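Local atomic coordinates of pheromone cOB1/lipoprotein, YaeC family (Enterococcus faecalis, PDB entry 4EF1), a protein that probably binds methionine as a membrane-attached lipoprotein of the periplasmic binding protein superfamily, and is the precursor of the sex pheromone cOB1. Residues A[9-14]-A[176-181]; A[53-58]-A[203-208]; A[94-99]-A[191-196]. One frame throughout, in Å; residues are numbered along the deposited sequence. Where two conformers were deposited one is given.

Interaction 1 of 3, residues A[9-14]-A[176-181]. With MSE (selenomethionine), chain C.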
# COMPACT_ATOMS: atom_id res chain seq x y z
N GLY A 9 2.17 9.20 -11.90
CA GLY A 9 2.06 7.74 -12.11
C GLY A 9 1.38 7.15 -10.90
O GLY A 9 1.66 7.58 -9.76
N ALA A 10 0.51 6.17 -11.11
CA ALA A 10 -0.31 5.62 -10.00
C ALA A 10 -0.75 4.19 -10.22
O ALA A 10 -0.86 3.76 -11.34
CB ALA A 10 -1.55 6.48 -9.83
N SER A 11 -1.09 3.50 -9.11
CA SER A 11 -1.69 2.20 -9.16
C SER A 11 -3.11 2.44 -9.69
O SER A 11 -3.64 3.54 -9.45
CB SER A 11 -1.76 1.55 -7.80
OG SER A 11 -0.46 1.26 -7.23
N PRO A 12 -3.74 1.45 -10.36
CA PRO A 12 -5.09 1.66 -10.94
C PRO A 12 -6.17 2.10 -9.96
O PRO A 12 -6.95 3.01 -10.25
CB PRO A 12 -5.45 0.29 -11.49
CG PRO A 12 -4.16 -0.42 -11.71
CD PRO A 12 -3.22 0.10 -10.67
N VAL A 13 -6.23 1.43 -8.82
CA VAL A 13 -7.29 1.64 -7.84
C VAL A 13 -6.69 1.49 -6.45
O VAL A 13 -6.02 0.51 -6.21
CB VAL A 13 -8.42 0.57 -7.95
CG1 VAL A 13 -9.40 0.69 -6.78
CG2 VAL A 13 -9.14 0.67 -9.29
N PRO A 14 -6.98 2.41 -5.53
CA PRO A 14 -7.80 3.60 -5.73
C PRO A 14 -7.02 4.77 -6.36
O PRO A 14 -7.61 5.70 -6.83
CB PRO A 14 -8.18 4.00 -4.30
CG PRO A 14 -6.99 3.58 -3.50
CD PRO A 14 -6.52 2.31 -4.13
N ASN A 176 -2.06 -6.62 -0.85
CA ASN A 176 -2.13 -5.17 -0.66
C ASN A 176 -3.51 -4.72 -1.17
O ASN A 176 -4.01 -5.19 -2.19
CB ASN A 176 -1.02 -4.40 -1.41
CG ASN A 176 0.38 -4.79 -0.99
OD1 ASN A 176 0.96 -5.72 -1.55
ND2 ASN A 176 0.96 -4.03 -0.05
N SER A 177 -4.14 -3.81 -0.45
CA SER A 177 -5.54 -3.41 -0.74
C SER A 177 -5.77 -2.85 -2.12
O SER A 177 -6.85 -3.05 -2.67
CB SER A 177 -6.07 -2.46 0.31
OG SER A 177 -6.06 -3.09 1.57
N ASN A 178 -4.77 -2.17 -2.69
CA ASN A 178 -4.90 -1.63 -4.06
C ASN A 178 -5.22 -2.75 -5.04
O ASN A 178 -6.14 -2.65 -5.85
CB ASN A 178 -3.68 -0.78 -4.47
CG ASN A 178 -2.44 -1.58 -4.75
OD1 ASN A 178 -1.75 -1.99 -3.83
ND2 ASN A 178 -2.17 -1.83 -6.05
N PHE A 179 -4.51 -3.87 -4.89
CA PHE A 179 -4.75 -5.04 -5.74
C PHE A 179 -6.07 -5.75 -5.37
O PHE A 179 -6.83 -6.17 -6.27
CB PHE A 179 -3.57 -6.01 -5.68
CG PHE A 179 -2.29 -5.44 -6.20
CD1 PHE A 179 -2.20 -4.95 -7.48
CD2 PHE A 179 -1.14 -5.44 -5.40
CE1 PHE A 179 -0.99 -4.43 -7.95
CE2 PHE A 179 0.04 -4.94 -5.87
CZ PHE A 179 0.12 -4.44 -7.14
N ALA A 180 -6.34 -5.89 -4.08
CA ALA A 180 -7.52 -6.60 -3.60
C ALA A 180 -8.79 -5.89 -4.06
O ALA A 180 -9.70 -6.51 -4.64
CB ALA A 180 -7.49 -6.73 -2.07
N VAL A 181 -8.82 -4.57 -3.84
CA VAL A 181 -9.97 -3.75 -4.26
C VAL A 181 -10.20 -3.79 -5.76
O VAL A 181 -11.31 -3.95 -6.21
CB VAL A 181 -9.86 -2.32 -3.72
CG1 VAL A 181 -10.89 -1.41 -4.38
CG2 VAL A 181 -10.07 -2.39 -2.19
N MSE C . -1.02 0.56 -1.86
CA MSE C . -0.05 -0.34 -1.13
C MSE C . -0.35 -0.46 0.36
O MSE C . -0.64 0.56 1.01
OXT MSE C . -0.23 -1.56 0.96
CB MSE C . 1.40 0.08 -1.36
CG MSE C . 2.46 -0.88 -0.80
SE MSE C . 4.21 -0.10 -0.90
CE MSE C . 4.48 -0.10 -2.87
O HOH W 1 -4.39 -1.19 -7.87
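The ligand cleft of a two-lobed binding protein is bridged here, where V13 and P14 of one lobe meet N178 and V181 of the other. The chain leads from S11, after strand 4-10, toward helix 12-28, while 177-181 belongs to helix 177-182, which follows strand 172-175 of the second sheet. The apolar touch is between branched ends: V13 CG1 comes within 3.5 Å of V181 CG1, the two side chains crossing almost perpendicularly. Next to it the P14 ring, placed by a cis V13-P14 peptide, lays CD 4.2 Å from N178 CB. No direct hydrogen bond joins the segments. The carbonyl oxygens of V13 and N178 lie 3.2 Å apart, two acceptors that cannot bond each other; a water donates to V13 O (2.9 Å) and accepts from N178 ND2 (2.9 Å). The N178 amide thus works at both ends. Its chi1 of 73° sets CG between the backbone N and the carbonyl carbon and raises the amide beside the ligand, where OD1 takes a weak 3.3 Å bond from the selenomethionine N and a stronger one from Y41 OH. These bonds and the water at ND2, with the F179 ring centred against ND2, probably hold the amide's rotation. N176 ND2 donates to the ligand OXT (2.9 Å, 165°) and to D113 OD2. Two amides at a helix start hold the ligand, and N178 alone also reaches the other lobe through the water, consistent with the closed cleft of the periplasmic binding protein fold.

Interaction 2 of 3, residues A[53-58]-A[203-208]. With MSE (selenomethionine), chain C.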
# COMPACT_ATOMS: atom_id res chain seq x y z
N ILE A 53 7.27 10.46 -15.75
CA ILE A 53 6.28 11.11 -14.89
C ILE A 53 6.99 12.17 -13.98
O ILE A 53 8.18 12.08 -13.71
CB ILE A 53 5.49 10.06 -14.06
CG1 ILE A 53 6.44 9.25 -13.15
CG2 ILE A 53 4.73 9.11 -15.01
CD1 ILE A 53 5.84 8.07 -12.41
N ASP A 54 6.22 13.16 -13.51
CA ASP A 54 6.72 14.21 -12.61
C ASP A 54 6.57 13.84 -11.13
O ASP A 54 7.27 14.38 -10.26
CB ASP A 54 5.93 15.49 -12.85
CG ASP A 54 5.97 15.95 -14.29
OD1 ASP A 54 7.03 15.82 -14.93
OD2 ASP A 54 4.92 16.42 -14.78
N ALA A 55 5.65 12.91 -10.84
CA ALA A 55 5.37 12.48 -9.46
C ALA A 55 4.82 11.06 -9.51
O ALA A 55 4.38 10.59 -10.59
CB ALA A 55 4.34 13.40 -8.82
N ASN A 56 4.84 10.38 -8.38
CA ASN A 56 4.10 9.13 -8.28
C ASN A 56 3.27 9.05 -7.01
O ASN A 56 3.46 9.81 -6.04
CB ASN A 56 4.96 7.89 -8.62
CG ASN A 56 6.03 7.58 -7.59
OD1 ASN A 56 5.81 7.70 -6.35
ND2 ASN A 56 7.17 7.13 -8.07
N TYR A 57 2.28 8.18 -7.07
CA TYR A 57 1.30 7.98 -6.03
C TYR A 57 0.93 6.48 -6.00
O TYR A 57 0.01 6.03 -6.69
CB TYR A 57 0.06 8.83 -6.37
CG TYR A 57 -1.09 8.75 -5.37
CD1 TYR A 57 -0.89 8.54 -3.99
CD2 TYR A 57 -2.40 8.94 -5.81
CE1 TYR A 57 -1.98 8.51 -3.08
CE2 TYR A 57 -3.47 8.91 -4.92
CZ TYR A 57 -3.28 8.68 -3.58
OH TYR A 57 -4.40 8.69 -2.78
N PHE A 58 1.66 5.72 -5.18
CA PHE A 58 1.47 4.26 -5.09
C PHE A 58 2.09 3.62 -3.83
O PHE A 58 1.70 2.51 -3.48
CB PHE A 58 2.03 3.57 -6.36
CG PHE A 58 3.50 3.28 -6.28
CD1 PHE A 58 4.42 4.29 -6.49
CD2 PHE A 58 3.95 2.01 -6.02
CE1 PHE A 58 5.77 4.03 -6.41
CE2 PHE A 58 5.31 1.74 -5.93
CZ PHE A 58 6.21 2.75 -6.13
N ASN A 203 0.13 5.96 2.14
CA ASN A 203 0.60 6.07 0.78
C ASN A 203 0.87 7.55 0.47
O ASN A 203 0.04 8.41 0.80
CB ASN A 203 -0.41 5.50 -0.20
CG ASN A 203 -0.40 3.98 -0.24
OD1 ASN A 203 -0.66 3.36 -1.29
ND2 ASN A 203 -0.09 3.36 0.91
N ILE A 204 1.98 7.81 -0.22
CA ILE A 204 2.46 9.17 -0.42
C ILE A 204 2.53 9.62 -1.88
O ILE A 204 2.47 8.81 -2.83
CB ILE A 204 3.90 9.36 0.18
CG1 ILE A 204 4.96 8.55 -0.59
CG2 ILE A 204 3.96 9.08 1.66
CD1 ILE A 204 6.37 8.75 -0.06
N ILE A 205 2.70 10.93 -2.03
CA ILE A 205 3.10 11.51 -3.31
C ILE A 205 4.61 11.62 -3.20
O ILE A 205 5.09 12.21 -2.27
CB ILE A 205 2.53 12.90 -3.56
CG1 ILE A 205 1.00 12.85 -3.59
CG2 ILE A 205 3.08 13.49 -4.86
CD1 ILE A 205 0.44 12.01 -4.72
N ALA A 206 5.33 11.08 -4.18
CA ALA A 206 6.80 11.17 -4.20
C ALA A 206 7.22 11.93 -5.46
O ALA A 206 6.61 11.77 -6.47
CB ALA A 206 7.41 9.77 -4.19
N VAL A 207 8.28 12.71 -5.36
CA VAL A 207 8.83 13.49 -6.49
C VAL A 207 10.34 13.43 -6.44
O VAL A 207 10.90 13.01 -5.42
CB VAL A 207 8.36 14.99 -6.47
CG1 VAL A 207 6.84 15.06 -6.63
CG2 VAL A 207 8.84 15.74 -5.21
N ARG A 208 11.01 13.88 -7.51
CA ARG A 208 12.46 13.98 -7.52
C ARG A 208 12.84 15.13 -6.59
O ARG A 208 12.08 16.11 -6.44
CB ARG A 208 13.01 14.22 -8.94
CG ARG A 208 12.84 13.05 -9.90
CD ARG A 208 13.54 13.26 -11.26
NE ARG A 208 13.00 14.42 -11.96
CZ ARG A 208 11.82 14.48 -12.60
NH1 ARG A 208 11.06 13.42 -12.74
NH2 ARG A 208 11.45 15.59 -13.19
N MSE C . -1.02 0.56 -1.86
CA MSE C . -0.05 -0.34 -1.13
C MSE C . -0.35 -0.46 0.36
O MSE C . -0.64 0.56 1.01
OXT MSE C . -0.23 -1.56 0.96
CB MSE C . 1.40 0.08 -1.36
CG MSE C . 2.46 -0.88 -0.80
SE MSE C . 4.21 -0.10 -0.90
CE MSE C . 4.48 -0.10 -2.87
O HOH W 2 9.46 14.96 -14.71
O HOH W 3 9.92 15.08 -10.04
O HOH W 4 3.97 7.09 -4.30
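N56 and A206 form the hydrogen-bonded pair of two antiparallel strands in the middle of a mixed sheet whose strand order matches the type 2 periplasmic binding fold. N56 N reaches A206 O at 3.0 Å in the carbonyl plane, and A206 N returns to N56 O at 2.9 Å. On the face carrying A55, Y57, I205 and V207, the small A55 leaves room beside bulkier neighbours. A55 CB packs against two neighbouring branches, I205 CG2 and, closer, V207 CG1 at 3.7 Å. I205 swings CG1 away from its carbonyl carbon (chi1 -62°), which carries CD1 over to the root of the tyrosine, 3.6 Å from Y57 CB. The Y57 ring itself extends past it, its edge near I204 O and its OH bonded to H82 ND1. On the other face N56 OD1 lies against the methyl of A206, 3.4 Å from its CB, while N56 ND2 is hydrogen-bonded to N45 OD1. Where the chain turns a corner at F58, a water fills the angle, accepting from F58 N and donating to N56 OD1 and to I204 O (2.7 Å). At the far end R208, bent at chi3, wraps back so that NH1 meets I53 O edge-on through a weak bond, while also serving L48 O. At the ligand end the N203 amide spans the amino and carboxylate groups of selenomethionine. Its OD1, also hydrogen-bonded to H15 NE2, accepts from the ligand N at 2.9 Å, and N203 ND2 donates to the ligand O at 2.9 Å and 160°.

Interaction 3 of 3, residues A[94-99]-A[191-196]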
# COMPACT_ATOMS: atom_id res chain seq x y z
N LYS A 94 -12.02 -19.44 7.10
CA LYS A 94 -12.73 -18.15 7.32
C LYS A 94 -12.33 -17.39 8.59
O LYS A 94 -12.84 -16.28 8.84
CB LYS A 94 -14.24 -18.34 7.25
CG LYS A 94 -14.72 -18.98 5.97
CD LYS A 94 -14.72 -18.04 4.77
CE LYS A 94 -14.36 -18.82 3.50
NZ LYS A 94 -14.54 -18.07 2.22
N SER A 95 -11.44 -17.99 9.38
CA SER A 95 -10.85 -17.33 10.55
C SER A 95 -9.46 -17.84 10.74
O SER A 95 -9.18 -19.01 10.41
CB SER A 95 -11.60 -17.62 11.86
OG SER A 95 -10.73 -17.43 12.99
N LEU A 96 -8.61 -17.00 11.30
CA LEU A 96 -7.23 -17.41 11.60
C LEU A 96 -7.20 -18.61 12.53
O LEU A 96 -6.39 -19.50 12.35
CB LEU A 96 -6.40 -16.26 12.19
CG LEU A 96 -5.95 -15.14 11.25
CD1 LEU A 96 -5.29 -13.95 11.90
CD2 LEU A 96 -5.04 -15.66 10.17
N GLN A 97 -8.12 -18.67 13.50
CA GLN A 97 -8.13 -19.76 14.51
C GLN A 97 -8.39 -21.16 13.92
O GLN A 97 -7.94 -22.17 14.49
CB GLN A 97 -9.12 -19.47 15.66
CG GLN A 97 -8.89 -18.18 16.42
CD GLN A 97 -7.47 -18.04 17.02
OE1 GLN A 97 -6.92 -18.99 17.58
NE2 GLN A 97 -6.90 -16.83 16.91
N GLU A 98 -9.08 -21.20 12.78
CA GLU A 98 -9.36 -22.43 12.02
C GLU A 98 -8.17 -22.97 11.26
O GLU A 98 -8.18 -24.12 10.87
CB GLU A 98 -10.47 -22.19 10.96
CG GLU A 98 -11.89 -22.11 11.49
CD GLU A 98 -12.88 -21.66 10.42
OE1 GLU A 98 -12.48 -21.43 9.25
OE2 GLU A 98 -14.08 -21.56 10.74
N ILE A 99 -7.16 -22.14 11.00
CA ILE A 99 -5.97 -22.56 10.23
C ILE A 99 -5.22 -23.73 10.91
O ILE A 99 -4.90 -23.67 12.11
CB ILE A 99 -5.03 -21.33 9.96
CG1 ILE A 99 -5.67 -20.39 8.94
CG2 ILE A 99 -3.67 -21.72 9.47
CD1 ILE A 99 -4.97 -19.07 8.76
N ALA A 191 -11.72 -9.91 4.14
CA ALA A 191 -10.45 -10.36 4.79
C ALA A 191 -10.73 -11.20 6.05
O ALA A 191 -11.65 -10.87 6.78
CB ALA A 191 -9.62 -9.13 5.15
N ILE A 192 -9.97 -12.28 6.30
CA ILE A 192 -10.16 -13.06 7.54
C ILE A 192 -9.52 -12.36 8.76
O ILE A 192 -9.85 -12.67 9.87
CB ILE A 192 -9.67 -14.55 7.42
CG1 ILE A 192 -8.16 -14.69 7.22
CG2 ILE A 192 -10.38 -15.27 6.29
CD1 ILE A 192 -7.70 -16.16 7.21
N ALA A 193 -8.59 -11.46 8.51
CA ALA A 193 -7.91 -10.67 9.56
C ALA A 193 -7.42 -9.42 8.86
O ALA A 193 -7.01 -9.49 7.71
CB ALA A 193 -6.75 -11.45 10.18
N LEU A 194 -7.53 -8.29 9.52
CA LEU A 194 -7.17 -6.99 8.96
C LEU A 194 -6.23 -6.24 9.89
O LEU A 194 -6.41 -6.23 11.09
CB LEU A 194 -8.45 -6.17 8.75
CG LEU A 194 -8.40 -5.00 7.75
CD1 LEU A 194 -8.13 -5.52 6.35
CD2 LEU A 194 -9.72 -4.23 7.84
N GLU A 195 -5.26 -5.58 9.32
CA GLU A 195 -4.32 -4.70 10.04
C GLU A 195 -5.09 -3.62 10.78
O GLU A 195 -6.11 -3.09 10.27
CB GLU A 195 -3.41 -4.04 9.01
CG GLU A 195 -2.36 -3.08 9.54
CD GLU A 195 -1.58 -2.50 8.38
OE1 GLU A 195 -2.22 -2.04 7.45
OE2 GLU A 195 -0.34 -2.46 8.42
N LYS A 196 -4.69 -3.35 12.01
CA LYS A 196 -5.50 -2.44 12.83
C LYS A 196 -4.93 -1.03 12.85
O LYS A 196 -5.68 -0.08 12.68
CB LYS A 196 -5.83 -3.00 14.21
CG LYS A 196 -4.75 -3.03 15.25
CD LYS A 196 -5.34 -3.61 16.54
CE LYS A 196 -4.29 -3.74 17.63
NZ LYS A 196 -4.78 -4.52 18.80
O HOH W 5 -9.95 -14.38 11.87
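The carbonyl O of I192 accepts a 2.6 Å bond from a water that in turn accepts from L96 N at 3.0 Å, so one solvent molecule couples two backbones that share no direct hydrogen bond. I192 leads into edge strand 193-194 of the five-stranded sheet in one lobe of the binding-protein fold, and 94-99 belongs to the loop after its neighbour, strand 87-89. That loop holds an ST turn, S95 OG accepting from Q97 N; K94 N also donates to E98 OE1 at 3.0 Å, on its syn side but 30° out of the carboxylate plane. Apart from the water the contact is apolar. I192 divides its branches: CG2 presses on the backbone of K94, 3.7 Å from K94 C, while CG1, set between the backbone N and the carbonyl carbon (chi1 65°), directs CD1 inward. There CD1 meets L96 CD2 at 4.0 Å, the two side chains crossing nearly at right angles, and I99 CD1 lies alongside, 4.3 Å from I192 CD1. L96 is forked across I192 and A193, and it continues the packing to L88 and L121. Packing is tightest at its other prong, where L96 CD1 stands only 3.4 Å from A193 CB.

The three contacts show how chemistry follows place in a two-lobed fold. Interactions 1 and 2 are buried and touch each other; both touch the ligand, and each has one or both segments on the same sheet: strand 4-10 lies beside strand 55-60, with G9 probably hydrogen-bonded to A55 and Y57. Yet interaction 2 joins strands within a lobe by direct backbone bonds, whereas interaction 1 spans the lobes with a water and a few apolar touches. Interaction 3, partly buried at the edge of the other sheet, lies about 32 Å from interaction 2 between centres and touches no ligand; aliphatic packing dominates there. It resembles interaction 1 in one respect: water supplies the polar link between segments.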